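Local coordinates for protein 2-hydroxyhepta-2,4-diene-1,7-dioate isomerase (Corynebacterium glutamicum, PDB 4DBF) that probably acts as a magnesium-dependent lyase or isomerase of the fumarylacetoacetate hydrolase (FAH) family, probably decarboxylating oxaloacetate, at residues 80-85 / 244-249; 141-146 / 156-161; 214-219 / 267-272; 124-129 / 283-288; 205-210 / 227-232. All blocks are in the same frame, centred on the assembly; numbering follows the deposited sequence.

All five contacts belong to the FAH-family part of the chain. Contacts 3, 4 and 5 share one mixed sheet: strand 270-275 of contact 3 neighbours strand 279-287 of contact 4, and strand 209-216 serves both contact 3 and contact 5. Contacts 1 and 2 touch each other elsewhere in the fold, Leu248 and Leu249 packing on Ile143. Contact 1 is a lysine just ahead of a strand reaching to a loop, between mostly buried side chains and near the second subunit; contacts 2, 3 and 4 rest on backbone pairing, with a bulge, a water at a hairpin end and the chain terminus respectively; contact 5 relies on side-chain amides and a serine hydroxyl. Each mixes buried residues with more exposed margins.

Contact 1 of 5, residues 80-85 / 244-249; sequences PSKVVA and ASMTLL
Lys82 makes the polar link of this contact: its NZ donates to the backbone oxygen of Thr247 at 2.8 Å, approaching in the carbonyl plane with a C=O...N angle of 153°. The chain is extended through its methylenes and bends only at the last torsion (chi4 -67°), which turns the ammonium toward that carbonyl. The same nitrogen forms a salt bridge with Asp252, whose carboxylate also accepts from Ser81 OG and from the backbone N of Leu249, so one acid ties both segments together and probably helps to keep the buried lysine charged.

The apolar contacts lie around this shaft. Leu248 crosses the lysine at about a right angle, its CD2 3.9 Å from Lys82 CE. Val84, on the strand, sends CG2 toward the same leucine, 4.2 Å from Leu248 CD2, and toward the thioether, 4.3 Å from Met246 SD. At the more exposed margin, Leu249 CD1 comes within 3.9 Å of Ser81 OG.

Further out, Ile242 of helix 235-243 packs against both Val84 and Leu248, while Thr247 OG1 is hydrogen-bonded to Asp187 of the second subunit. The arrangement joins the start of strand 83-87 to the connection between helix 235-243 and strand 253-255, beside the place where strands 83-87 and 253-255 pair in parallel in the FAH-family fold, and close to the dimer interface.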
# COMPACT_ATOMS: atom_id res chain seq x y z
N PRO A 80 -0.04 -1.44 9.95
CA PRO A 80 -0.84 -2.09 8.93
C PRO A 80 -0.08 -2.39 7.66
O PRO A 80 0.70 -1.61 7.30
CB PRO A 80 -1.91 -1.07 8.65
CG PRO A 80 -1.31 0.21 9.00
CD PRO A 80 -0.35 -0.03 10.09
N SER A 81 -0.41 -3.50 7.00
CA SER A 81 0.14 -3.84 5.69
C SER A 81 -0.31 -2.85 4.62
O SER A 81 0.42 -2.52 3.75
CB SER A 81 -0.17 -5.28 5.27
OG SER A 81 -1.37 -5.38 4.62
N LYS A 82 -1.53 -2.40 4.75
CA LYS A 82 -2.04 -1.33 3.95
C LYS A 82 -3.16 -0.58 4.64
O LYS A 82 -3.73 -1.05 5.57
CB LYS A 82 -2.50 -1.84 2.60
CG LYS A 82 -3.50 -2.96 2.65
CD LYS A 82 -3.79 -3.49 1.27
CE LYS A 82 -4.89 -4.52 1.30
NZ LYS A 82 -4.54 -5.75 1.99
N VAL A 83 -3.43 0.60 4.14
CA VAL A 83 -4.48 1.46 4.61
C VAL A 83 -5.39 1.75 3.44
O VAL A 83 -4.97 2.28 2.46
CB VAL A 83 -3.96 2.77 5.18
CG1 VAL A 83 -5.12 3.62 5.63
CG2 VAL A 83 -2.96 2.50 6.26
N VAL A 84 -6.63 1.33 3.55
CA VAL A 84 -7.57 1.50 2.47
C VAL A 84 -8.57 2.53 2.89
O VAL A 84 -9.10 2.46 3.93
CB VAL A 84 -8.31 0.22 2.10
CG1 VAL A 84 -9.21 0.48 0.91
CG2 VAL A 84 -7.36 -0.91 1.83
N ALA A 85 -8.74 3.54 2.06
CA ALA A 85 -9.54 4.67 2.40
C ALA A 85 -10.64 4.96 1.38
O ALA A 85 -10.49 4.67 0.25
CB ALA A 85 -8.68 5.87 2.61
N ALA A 244 -14.31 -7.35 -1.98
CA ALA A 244 -14.64 -7.92 -3.27
C ALA A 244 -13.50 -7.79 -4.29
O ALA A 244 -13.47 -8.48 -5.26
CB ALA A 244 -15.88 -7.29 -3.83
N SER A 245 -12.61 -6.84 -4.03
CA SER A 245 -11.51 -6.57 -4.92
C SER A 245 -10.15 -7.01 -4.33
O SER A 245 -9.36 -7.54 -5.01
CB SER A 245 -11.46 -5.07 -5.26
OG SER A 245 -12.41 -4.69 -6.19
N MET A 246 -9.97 -6.79 -3.05
CA MET A 246 -8.72 -6.91 -2.33
C MET A 246 -8.81 -7.78 -1.09
O MET A 246 -9.64 -7.56 -0.30
CB MET A 246 -8.36 -5.55 -1.77
CG MET A 246 -7.41 -4.72 -2.55
SD MET A 246 -7.35 -3.06 -1.89
CE MET A 246 -7.61 -2.27 -3.43
N THR A 247 -7.87 -8.69 -0.90
CA THR A 247 -7.74 -9.39 0.35
C THR A 247 -7.31 -8.41 1.43
O THR A 247 -6.42 -7.64 1.22
CB THR A 247 -6.69 -10.54 0.30
OG1 THR A 247 -7.12 -11.54 -0.59
CG2 THR A 247 -6.50 -11.16 1.64
N LEU A 248 -7.95 -8.47 2.58
CA LEU A 248 -7.53 -7.72 3.73
C LEU A 248 -6.89 -8.63 4.80
O LEU A 248 -7.28 -9.74 4.94
CB LEU A 248 -8.70 -6.94 4.30
CG LEU A 248 -9.39 -5.88 3.43
CD1 LEU A 248 -10.54 -5.22 4.14
CD2 LEU A 248 -8.38 -4.87 2.96
N LEU A 249 -5.91 -8.10 5.52
CA LEU A 249 -5.14 -8.86 6.48
C LEU A 249 -5.31 -8.28 7.89
O LEU A 249 -5.63 -7.10 8.03
CB LEU A 249 -3.68 -8.76 6.05
CG LEU A 249 -3.40 -9.37 4.67
CD1 LEU A 249 -1.96 -9.19 4.25
CD2 LEU A 249 -3.75 -10.86 4.72

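Contact 2 of 5, residues 141-146 / 156-161; sequences VVIGKP and KSVVLG
The carbonyl oxygen of Val142 takes two backbone N-H groups. Leu160 N binds it at 2.8 Å, nearly in line with the C=O bond, although the angle at hydrogen is only 140°; Gly161 N adds a weak bond at 3.5 Å. In return Val142 N donates to Gly161 O at 2.9 Å and is almost straight, 174° at hydrogen. Leu160 and Gly161 thus both face Val142, a classic beta bulge in the antiparallel pairing of strands 133-143 and 159-170. Two residues past Val142, Gly144 N donates to Val158 O at 2.8 Å, from a position tilted from the carbonyl plane.

Side chains pack around this pairing. Val142 and Leu160 lie side by side and point the same way, CG1 of the valine 4.2 Å from CD2 of the leucine. Val141 instead crosses Val159 at about a right angle: its CG1, anti to the backbone N (chi1 178°), meets Val159 CB at 3.7 Å. Ile143 reaches Val158 with its end, where Ile143 CD1 lies 4.2 Å from Val158 CG2. Ile239 of helix 235-243 packs against Val158 and Val159, and the aliphatic chain of Lys145 runs past Ser157 O at the exposed margin.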
# COMPACT_ATOMS: atom_id res chain seq x y z
N VAL A 141 -11.41 1.48 10.84
CA VAL A 141 -11.68 0.12 11.16
C VAL A 141 -10.38 -0.67 11.14
O VAL A 141 -9.64 -0.60 10.21
CB VAL A 141 -12.62 -0.51 10.15
CG1 VAL A 141 -12.85 -1.94 10.48
CG2 VAL A 141 -13.93 0.23 10.07
N VAL A 142 -10.15 -1.45 12.16
CA VAL A 142 -9.01 -2.33 12.12
C VAL A 142 -9.44 -3.78 11.91
O VAL A 142 -10.20 -4.31 12.66
CB VAL A 142 -8.14 -2.21 13.37
CG1 VAL A 142 -7.00 -3.16 13.29
CG2 VAL A 142 -7.66 -0.80 13.55
N ILE A 143 -8.92 -4.36 10.85
CA ILE A 143 -9.21 -5.70 10.42
C ILE A 143 -8.55 -6.73 11.35
O ILE A 143 -7.46 -6.58 11.75
CB ILE A 143 -8.81 -5.94 8.95
CG1 ILE A 143 -9.64 -5.11 7.99
CG2 ILE A 143 -9.02 -7.39 8.56
CD1 ILE A 143 -11.11 -5.27 8.18
N GLY A 144 -9.29 -7.76 11.67
CA GLY A 144 -8.92 -8.71 12.68
C GLY A 144 -8.55 -10.10 12.20
O GLY A 144 -7.99 -10.87 12.90
N LYS A 145 -8.89 -10.39 10.96
CA LYS A 145 -8.53 -11.63 10.38
C LYS A 145 -8.49 -11.52 8.87
O LYS A 145 -9.08 -10.66 8.30
CB LYS A 145 -9.47 -12.70 10.86
CG LYS A 145 -10.89 -12.56 10.40
CD LYS A 145 -11.67 -13.78 10.82
CE LYS A 145 -12.69 -14.17 9.80
NZ LYS A 145 -13.70 -15.10 10.32
N PRO A 146 -7.74 -12.39 8.24
CA PRO A 146 -7.62 -12.31 6.80
C PRO A 146 -8.95 -12.57 6.23
O PRO A 146 -9.64 -13.39 6.75
CB PRO A 146 -6.65 -13.40 6.44
CG PRO A 146 -6.41 -14.17 7.64
CD PRO A 146 -7.21 -13.64 8.77
N LYS A 156 -19.05 -7.49 10.87
CA LYS A 156 -18.52 -7.57 12.23
C LYS A 156 -17.56 -8.70 12.51
O LYS A 156 -16.64 -8.54 13.27
CB LYS A 156 -19.65 -7.56 13.31
CG LYS A 156 -20.40 -6.21 13.38
CD LYS A 156 -21.44 -6.15 14.50
CE LYS A 156 -22.35 -4.95 14.26
NZ LYS A 156 -23.26 -4.57 15.41
N SER A 157 -17.73 -9.81 11.85
CA SER A 157 -16.88 -10.96 12.06
C SER A 157 -15.40 -10.76 11.68
O SER A 157 -14.58 -11.49 12.09
CB SER A 157 -17.43 -12.14 11.31
OG SER A 157 -17.14 -12.04 9.96
N VAL A 158 -15.11 -9.73 10.90
CA VAL A 158 -13.75 -9.47 10.45
C VAL A 158 -13.09 -8.27 11.10
O VAL A 158 -11.94 -8.03 10.85
CB VAL A 158 -13.65 -9.30 8.93
CG1 VAL A 158 -14.11 -10.50 8.17
CG2 VAL A 158 -14.32 -8.04 8.46
N VAL A 159 -13.81 -7.51 11.89
CA VAL A 159 -13.19 -6.38 12.52
C VAL A 159 -12.71 -6.60 13.96
O VAL A 159 -13.42 -7.11 14.79
CB VAL A 159 -13.88 -5.01 12.29
CG1 VAL A 159 -14.92 -4.99 11.20
CG2 VAL A 159 -14.24 -4.27 13.55
N LEU A 160 -11.48 -6.22 14.20
CA LEU A 160 -10.92 -6.21 15.50
C LEU A 160 -11.55 -5.12 16.34
O LEU A 160 -11.93 -5.36 17.42
CB LEU A 160 -9.41 -6.03 15.47
CG LEU A 160 -8.70 -5.92 16.80
CD1 LEU A 160 -8.87 -7.13 17.67
CD2 LEU A 160 -7.26 -5.49 16.73
N GLY A 161 -11.58 -3.92 15.82
CA GLY A 161 -12.14 -2.81 16.56
C GLY A 161 -12.04 -1.51 15.79
O GLY A 161 -11.72 -1.51 14.57

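Contact 3 of 5, residues 214-219 / 267-272; sequences LTHDGE and DGDYIE
Thr215 and Tyr270 form the hydrogen-bonded pair of an antiparallel sheet here, where strands 209-216 and 270-275 run side by side and the first turns back through a type I' beta turn from His216 to Glu219, which leads into strand 219-227. Thr215 N donates to Tyr270 O at 2.8 Å, and Tyr270 N returns a bond to Thr215 O at 3.0 Å, meeting a lone pair in the carbonyl plane.

The close packing lies on the Leu214 and Ile271 face. Leu214 CG stands anti to its own amide nitrogen (chi1 -178°), which carries CD1 over the partner strand, 3.6 Å from Tyr270 O and 3.8 Å from Asp269 CB. Ile271 CD1 lies 4.4 Å from Leu214 CB. On the other face Thr215 CB and Tyr270 CB are 4.0 Å apart, but the tyrosine ring leads away and its hydroxyl is hydrogen-bonded to Glu121.

Toward the turn His216 and Asp217 are exposed, and a water links the segments. The buried Asp269 uses OD2 to accept from the backbone N of Val266, leaving OD1 turned to the hairpin. The water accepts from Asp217 N at 3.0 Å and donates to Asp269 OD1 at 2.8 Å.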
# COMPACT_ATOMS: atom_id res chain seq x y z
N LEU A 214 -8.82 22.58 15.72
CA LEU A 214 -7.56 23.09 15.24
C LEU A 214 -7.11 24.25 16.11
O LEU A 214 -7.84 25.24 16.25
CB LEU A 214 -7.66 23.58 13.80
CG LEU A 214 -6.43 24.12 13.05
CD1 LEU A 214 -5.29 23.09 12.86
CD2 LEU A 214 -6.83 24.71 11.67
N THR A 215 -5.92 24.13 16.67
CA THR A 215 -5.34 25.23 17.39
C THR A 215 -4.40 25.95 16.41
O THR A 215 -3.42 25.37 15.95
CB THR A 215 -4.58 24.69 18.62
OG1 THR A 215 -5.48 23.96 19.47
CG2 THR A 215 -3.80 25.85 19.41
N HIS A 216 -4.69 27.22 16.13
CA HIS A 216 -3.87 28.04 15.23
C HIS A 216 -3.68 29.40 15.94
O HIS A 216 -4.65 29.98 16.43
CB HIS A 216 -4.55 28.25 13.86
CG HIS A 216 -3.75 29.06 12.89
ND1 HIS A 216 -4.20 30.24 12.35
CD2 HIS A 216 -2.50 28.87 12.38
CE1 HIS A 216 -3.28 30.74 11.54
NE2 HIS A 216 -2.24 29.93 11.54
N ASP A 217 -2.43 29.84 16.01
CA ASP A 217 -2.10 31.11 16.69
C ASP A 217 -2.61 31.09 18.12
O ASP A 217 -3.28 32.02 18.53
CB ASP A 217 -2.76 32.27 15.94
CG ASP A 217 -2.05 32.62 14.68
OD1 ASP A 217 -0.85 32.30 14.59
OD2 ASP A 217 -2.69 33.19 13.77
N GLY A 218 -2.39 29.98 18.81
CA GLY A 218 -2.84 29.77 20.18
C GLY A 218 -4.35 29.73 20.44
O GLY A 218 -4.77 29.51 21.58
N GLU A 219 -5.16 29.95 19.41
CA GLU A 219 -6.61 29.87 19.50
C GLU A 219 -7.09 28.53 18.92
O GLU A 219 -6.64 28.10 17.86
CB GLU A 219 -7.26 31.05 18.77
CG GLU A 219 -8.78 30.93 18.62
CD GLU A 219 -9.49 32.28 18.51
OE1 GLU A 219 -8.80 33.34 18.53
OE2 GLU A 219 -10.75 32.28 18.41
N ASP A 267 2.64 25.13 9.99
CA ASP A 267 3.66 24.86 11.00
C ASP A 267 3.27 25.57 12.29
O ASP A 267 2.84 26.69 12.23
CB ASP A 267 5.01 25.32 10.49
CG ASP A 267 6.04 25.33 11.56
OD1 ASP A 267 6.56 24.26 11.92
OD2 ASP A 267 6.29 26.44 12.07
N GLY A 268 3.36 24.88 13.44
CA GLY A 268 2.86 25.46 14.71
C GLY A 268 1.47 25.07 15.20
O GLY A 268 1.20 25.15 16.41
N ASP A 269 0.55 24.71 14.29
CA ASP A 269 -0.81 24.35 14.65
C ASP A 269 -0.78 23.06 15.44
O ASP A 269 0.26 22.35 15.52
CB ASP A 269 -1.72 24.14 13.40
CG ASP A 269 -1.96 25.43 12.64
OD1 ASP A 269 -1.55 26.52 13.20
OD2 ASP A 269 -2.55 25.40 11.53
N TYR A 270 -1.94 22.74 15.99
CA TYR A 270 -2.13 21.47 16.63
C TYR A 270 -3.51 21.04 16.20
O TYR A 270 -4.42 21.84 16.17
CB TYR A 270 -2.09 21.60 18.16
CG TYR A 270 -2.13 20.27 18.89
CD1 TYR A 270 -0.95 19.53 19.12
CD2 TYR A 270 -3.33 19.74 19.33
CE1 TYR A 270 -1.00 18.27 19.80
CE2 TYR A 270 -3.38 18.50 20.04
CZ TYR A 270 -2.22 17.79 20.25
OH TYR A 270 -2.29 16.60 20.94
N ILE A 271 -3.67 19.75 15.89
CA ILE A 271 -4.96 19.21 15.45
C ILE A 271 -5.41 18.03 16.33
O ILE A 271 -4.64 17.12 16.59
CB ILE A 271 -4.92 18.83 13.89
CG1 ILE A 271 -6.27 18.27 13.41
CG2 ILE A 271 -3.84 17.79 13.52
CD1 ILE A 271 -7.44 19.25 13.43
N GLU A 272 -6.65 18.04 16.79
CA GLU A 272 -7.11 16.98 17.64
C GLU A 272 -8.44 16.47 17.13
O GLU A 272 -9.44 17.22 17.10
CB GLU A 272 -7.27 17.49 19.07
CG GLU A 272 -7.65 16.45 20.11
CD GLU A 272 -7.74 17.11 21.49
OE1 GLU A 272 -8.69 17.88 21.72
OE2 GLU A 272 -6.87 16.85 22.32
O HOH W 1 -0.17 28.20 15.04

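Contact 4 of 5, residues 124-129 / 283-288; sequences IRIPSF and NPVVDA
Ile126 and Val285 meet tightly, Ile126 CD1 lying 3.3 Å from Val285 CG1, closer than usual for two methyl groups. Beside them Ile124 crosses Asn283 at about a right angle, with CD1 against Asn283 CB at 3.8 Å. The other face carries Arg125 and Val286. With Val286 CG1 anti to the carbonyl carbon (chi1 -52°), CG2 falls between the backbone N and the carbonyl carbon and meets Arg125 CG at 3.7 Å. The arginine chain bends at chi3, bringing one face of its guanidinium over Ala288 CA, near the rim of the group. The methyl of Ala288 lies against Pro127, with Ala288 CB 3.5 Å from Ile126 O.

These side chains are set in register by parallel pairing of strands 124-126 and 279-287, the former being an outermost strand of a five-stranded mixed sheet within the chain. Ile124 N donates to Pro284 O, Val286 N to Ile124 O and Ile126 N to Val286 O, all close to straight at hydrogen. The last link is less regular: Ala288 N binds Ile126 O at 2.7 Å from above the carbonyl plane, 59° out of it.

Past the strand ends, a water accepts from Ser128 N at 2.9 Å and donates to the terminal carboxylate at Ala288 OXT. Behind the paired strands Ile124 rests on Ile271 and Pro191, while Asp287 N is held by Asp267 and Arg125 N by Thr188 OG1.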
# COMPACT_ATOMS: atom_id res chain seq x y z
N ILE A 124 2.99 15.89 12.40
CA ILE A 124 2.66 15.82 11.00
C ILE A 124 3.66 16.73 10.29
O ILE A 124 3.64 17.90 10.45
CB ILE A 124 1.24 16.34 10.75
CG1 ILE A 124 0.21 15.45 11.42
CG2 ILE A 124 0.98 16.48 9.28
CD1 ILE A 124 -1.13 16.08 11.59
N ARG A 125 4.54 16.16 9.51
CA ARG A 125 5.61 16.94 8.91
C ARG A 125 5.35 17.29 7.45
O ARG A 125 5.47 16.49 6.59
CB ARG A 125 6.95 16.23 9.06
CG ARG A 125 7.20 15.75 10.46
CD ARG A 125 8.43 14.92 10.57
NE ARG A 125 9.57 15.79 10.65
CZ ARG A 125 10.44 15.99 9.69
NH1 ARG A 125 10.36 15.37 8.56
NH2 ARG A 125 11.42 16.82 9.89
N ILE A 126 5.02 18.53 7.22
CA ILE A 126 4.66 18.98 5.91
C ILE A 126 5.82 19.42 5.06
O ILE A 126 6.45 20.38 5.35
CB ILE A 126 3.69 20.15 6.02
CG1 ILE A 126 2.47 19.76 6.82
CG2 ILE A 126 3.29 20.64 4.65
CD1 ILE A 126 1.72 20.93 7.35
N PRO A 127 6.11 18.74 3.97
CA PRO A 127 7.15 19.22 3.07
C PRO A 127 6.76 20.48 2.32
O PRO A 127 5.62 20.83 2.22
CB PRO A 127 7.37 18.08 2.11
CG PRO A 127 6.29 17.13 2.36
CD PRO A 127 5.43 17.57 3.46
N SER A 128 7.75 21.18 1.82
CA SER A 128 7.54 22.50 1.26
C SER A 128 6.66 22.51 0.04
O SER A 128 5.97 23.43 -0.17
CB SER A 128 8.86 23.16 0.94
OG SER A 128 9.54 22.43 -0.02
N PHE A 129 6.70 21.46 -0.74
CA PHE A 129 5.93 21.36 -1.95
C PHE A 129 4.51 20.95 -1.72
O PHE A 129 3.76 20.82 -2.65
CB PHE A 129 6.57 20.40 -2.92
CG PHE A 129 6.76 19.05 -2.39
CD1 PHE A 129 5.80 18.08 -2.56
CD2 PHE A 129 7.88 18.74 -1.68
CE1 PHE A 129 5.97 16.83 -2.06
CE2 PHE A 129 8.06 17.48 -1.17
CZ PHE A 129 7.10 16.53 -1.36
N ASN A 283 -2.22 15.80 17.19
CA ASN A 283 -0.88 15.85 16.60
C ASN A 283 -0.47 17.30 16.37
O ASN A 283 -1.26 18.12 15.87
CB ASN A 283 -0.82 15.11 15.24
CG ASN A 283 -1.07 13.61 15.38
OD1 ASN A 283 -0.12 12.80 15.52
ND2 ASN A 283 -2.32 13.23 15.34
N PRO A 284 0.81 17.60 16.70
CA PRO A 284 1.30 18.89 16.31
C PRO A 284 1.67 18.90 14.84
O PRO A 284 1.90 17.85 14.20
CB PRO A 284 2.51 19.10 17.25
CG PRO A 284 3.08 17.69 17.38
CD PRO A 284 1.83 16.78 17.38
N VAL A 285 1.66 20.09 14.27
CA VAL A 285 2.01 20.27 12.87
C VAL A 285 3.34 21.04 12.73
O VAL A 285 3.53 22.10 13.37
CB VAL A 285 0.89 21.02 12.14
CG1 VAL A 285 1.21 21.20 10.64
CG2 VAL A 285 -0.51 20.26 12.35
N VAL A 286 4.22 20.54 11.87
CA VAL A 286 5.50 21.19 11.58
C VAL A 286 5.87 21.23 10.10
O VAL A 286 5.39 20.41 9.33
CB VAL A 286 6.68 20.55 12.40
CG1 VAL A 286 6.33 20.50 13.88
CG2 VAL A 286 7.05 19.16 11.93
N ASP A 287 6.73 22.18 9.69
CA ASP A 287 7.28 22.15 8.34
C ASP A 287 8.34 21.06 8.33
O ASP A 287 9.15 20.98 9.25
CB ASP A 287 7.89 23.50 7.95
CG ASP A 287 6.85 24.62 7.80
OD1 ASP A 287 7.14 25.77 8.27
OD2 ASP A 287 5.73 24.38 7.25
N ALA A 288 8.30 20.17 7.35
CA ALA A 288 9.34 19.16 7.20
C ALA A 288 10.57 19.87 6.68
O ALA A 288 11.65 19.63 7.20
CB ALA A 288 8.93 18.03 6.24
OXT ALA A 288 10.54 20.70 5.74
O HOH W 2 6.02 22.99 4.77
O HOH W 3 10.44 20.33 2.47

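Contact 5 of 5, residues 205-210 / 227-232; sequences LDNLPI and NSNQMI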
# COMPACT_ATOMS: atom_id res chain seq x y z
N LEU A 205 -23.21 3.66 15.07
CA LEU A 205 -22.88 4.14 13.72
C LEU A 205 -24.01 5.01 13.12
O LEU A 205 -23.81 5.74 12.12
CB LEU A 205 -22.51 2.97 12.81
CG LEU A 205 -21.20 2.25 13.21
CD1 LEU A 205 -20.95 1.00 12.34
CD2 LEU A 205 -19.99 3.18 13.21
N ASP A 206 -25.17 4.96 13.77
CA ASP A 206 -26.34 5.77 13.43
C ASP A 206 -26.28 7.17 14.05
O ASP A 206 -27.07 8.05 13.69
CB ASP A 206 -27.62 5.03 13.88
CG ASP A 206 -28.23 4.19 12.78
OD1 ASP A 206 -29.47 3.92 12.81
OD2 ASP A 206 -27.48 3.85 11.85
N ASN A 207 -25.36 7.36 15.00
CA ASN A 207 -25.19 8.64 15.65
C ASN A 207 -23.81 8.72 16.32
O ASN A 207 -23.71 8.59 17.52
CB ASN A 207 -26.31 8.90 16.68
CG ASN A 207 -26.27 10.32 17.24
OD1 ASN A 207 -25.72 11.24 16.60
ND2 ASN A 207 -26.85 10.51 18.44
N LEU A 208 -22.76 8.86 15.52
CA LEU A 208 -21.42 9.07 16.02
C LEU A 208 -20.88 10.44 15.58
O LEU A 208 -20.54 10.60 14.41
CB LEU A 208 -20.49 8.01 15.43
CG LEU A 208 -19.16 7.86 16.17
CD1 LEU A 208 -19.41 7.55 17.66
CD2 LEU A 208 -18.35 6.75 15.46
N PRO A 209 -20.82 11.43 16.50
CA PRO A 209 -20.27 12.74 16.22
C PRO A 209 -18.75 12.57 15.99
O PRO A 209 -18.13 11.80 16.68
CB PRO A 209 -20.52 13.52 17.51
CG PRO A 209 -21.47 12.67 18.35
CD PRO A 209 -21.24 11.29 17.92
N ILE A 210 -18.17 13.21 14.99
CA ILE A 210 -16.73 13.15 14.82
C ILE A 210 -16.26 14.59 14.72
O ILE A 210 -16.66 15.29 13.80
CB ILE A 210 -16.36 12.38 13.55
CG1 ILE A 210 -16.75 10.90 13.68
CG2 ILE A 210 -14.84 12.53 13.25
CD1 ILE A 210 -16.69 10.16 12.35
N ASN A 227 -20.86 13.50 11.39
CA ASN A 227 -21.45 12.37 12.07
C ASN A 227 -21.41 11.17 11.18
O ASN A 227 -21.62 11.29 10.03
CB ASN A 227 -22.86 12.70 12.48
CG ASN A 227 -23.42 11.71 13.44
OD1 ASN A 227 -23.71 10.61 13.09
ND2 ASN A 227 -23.62 12.13 14.65
N SER A 228 -21.11 10.00 11.73
CA SER A 228 -21.06 8.77 10.92
C SER A 228 -22.36 8.45 10.21
O SER A 228 -22.40 7.64 9.29
CB SER A 228 -20.66 7.58 11.78
OG SER A 228 -21.74 7.25 12.61
N ASN A 229 -23.45 9.04 10.66
CA ASN A 229 -24.71 8.84 9.98
C ASN A 229 -24.82 9.65 8.69
O ASN A 229 -25.82 9.54 8.00
CB ASN A 229 -25.88 9.08 10.95
CG ASN A 229 -26.09 10.56 11.27
OD1 ASN A 229 -25.78 11.46 10.46
ND2 ASN A 229 -26.66 10.82 12.44
N GLN A 230 -23.81 10.48 8.36
CA GLN A 230 -23.70 11.08 7.03
C GLN A 230 -23.06 10.13 5.97
O GLN A 230 -22.93 10.48 4.80
CB GLN A 230 -22.78 12.31 7.07
CG GLN A 230 -23.20 13.46 7.98
CD GLN A 230 -22.26 14.64 7.86
OE1 GLN A 230 -22.09 15.23 6.78
NE2 GLN A 230 -21.64 14.97 8.94
N MET A 231 -22.60 8.95 6.39
CA MET A 231 -21.94 8.03 5.46
C MET A 231 -22.87 7.58 4.35
O MET A 231 -23.99 7.23 4.61
CB MET A 231 -21.41 6.78 6.19
CG MET A 231 -20.06 7.04 6.84
SD MET A 231 -19.69 5.81 8.12
CE MET A 231 -19.14 4.47 7.16
N ILE A 232 -22.38 7.54 3.12
CA ILE A 232 -23.15 7.04 2.01
C ILE A 232 -23.12 5.51 1.92
O ILE A 232 -24.18 4.85 1.80
CB ILE A 232 -22.67 7.73 0.70
CG1 ILE A 232 -22.92 9.24 0.79
CG2 ILE A 232 -23.31 7.09 -0.54
CD1 ILE A 232 -22.09 10.04 -0.25
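Ser228, Asn227 and Asn229 take part in all the side-chain hydrogen bonds that cross to 205-210. Ser228 OG donates to Leu205 O at 2.6 Å, from well above the carbonyl plane; its chi1 of 73° places the hydroxyl between the backbone N and the carbonyl carbon, also 3.2 Å from Leu208 CB. Asn229 ND2 binds Asp206 O at 3.1 Å, with the oxygen lying in the plane of the donor amide. Asn227 ND2 donates to Asn207 OD1 at 3.0 Å; the two amide planes are only 14° apart, and the acceptor is used in its carbonyl plane.

Asn227 OD1 serves both its own segment and the other. It accepts the backbone N of Asn229 at 2.9 Å on a lone pair, an Asx turn that opens the 3-10 segment 228-230, and takes a weak bond from Leu208 N. This fixes the rotation of the amide and presents its NH2 group to Asn207.

Between the segments the backbone-to-backbone bond is Ser228 N to Leu208 O at 2.8 Å, with Pro209 and Asn227 forming a non-hydrogen-bonded antiparallel pair beside it.

The contact lies where strand 209-216 begins and strand 219-227 ends. Leu205 packs on Met235 of helix 235-243 and, like Leu208, on Leu139 of strand 133-143, while Leu208 and Ile210 both touch Ile275 of strand 270-275.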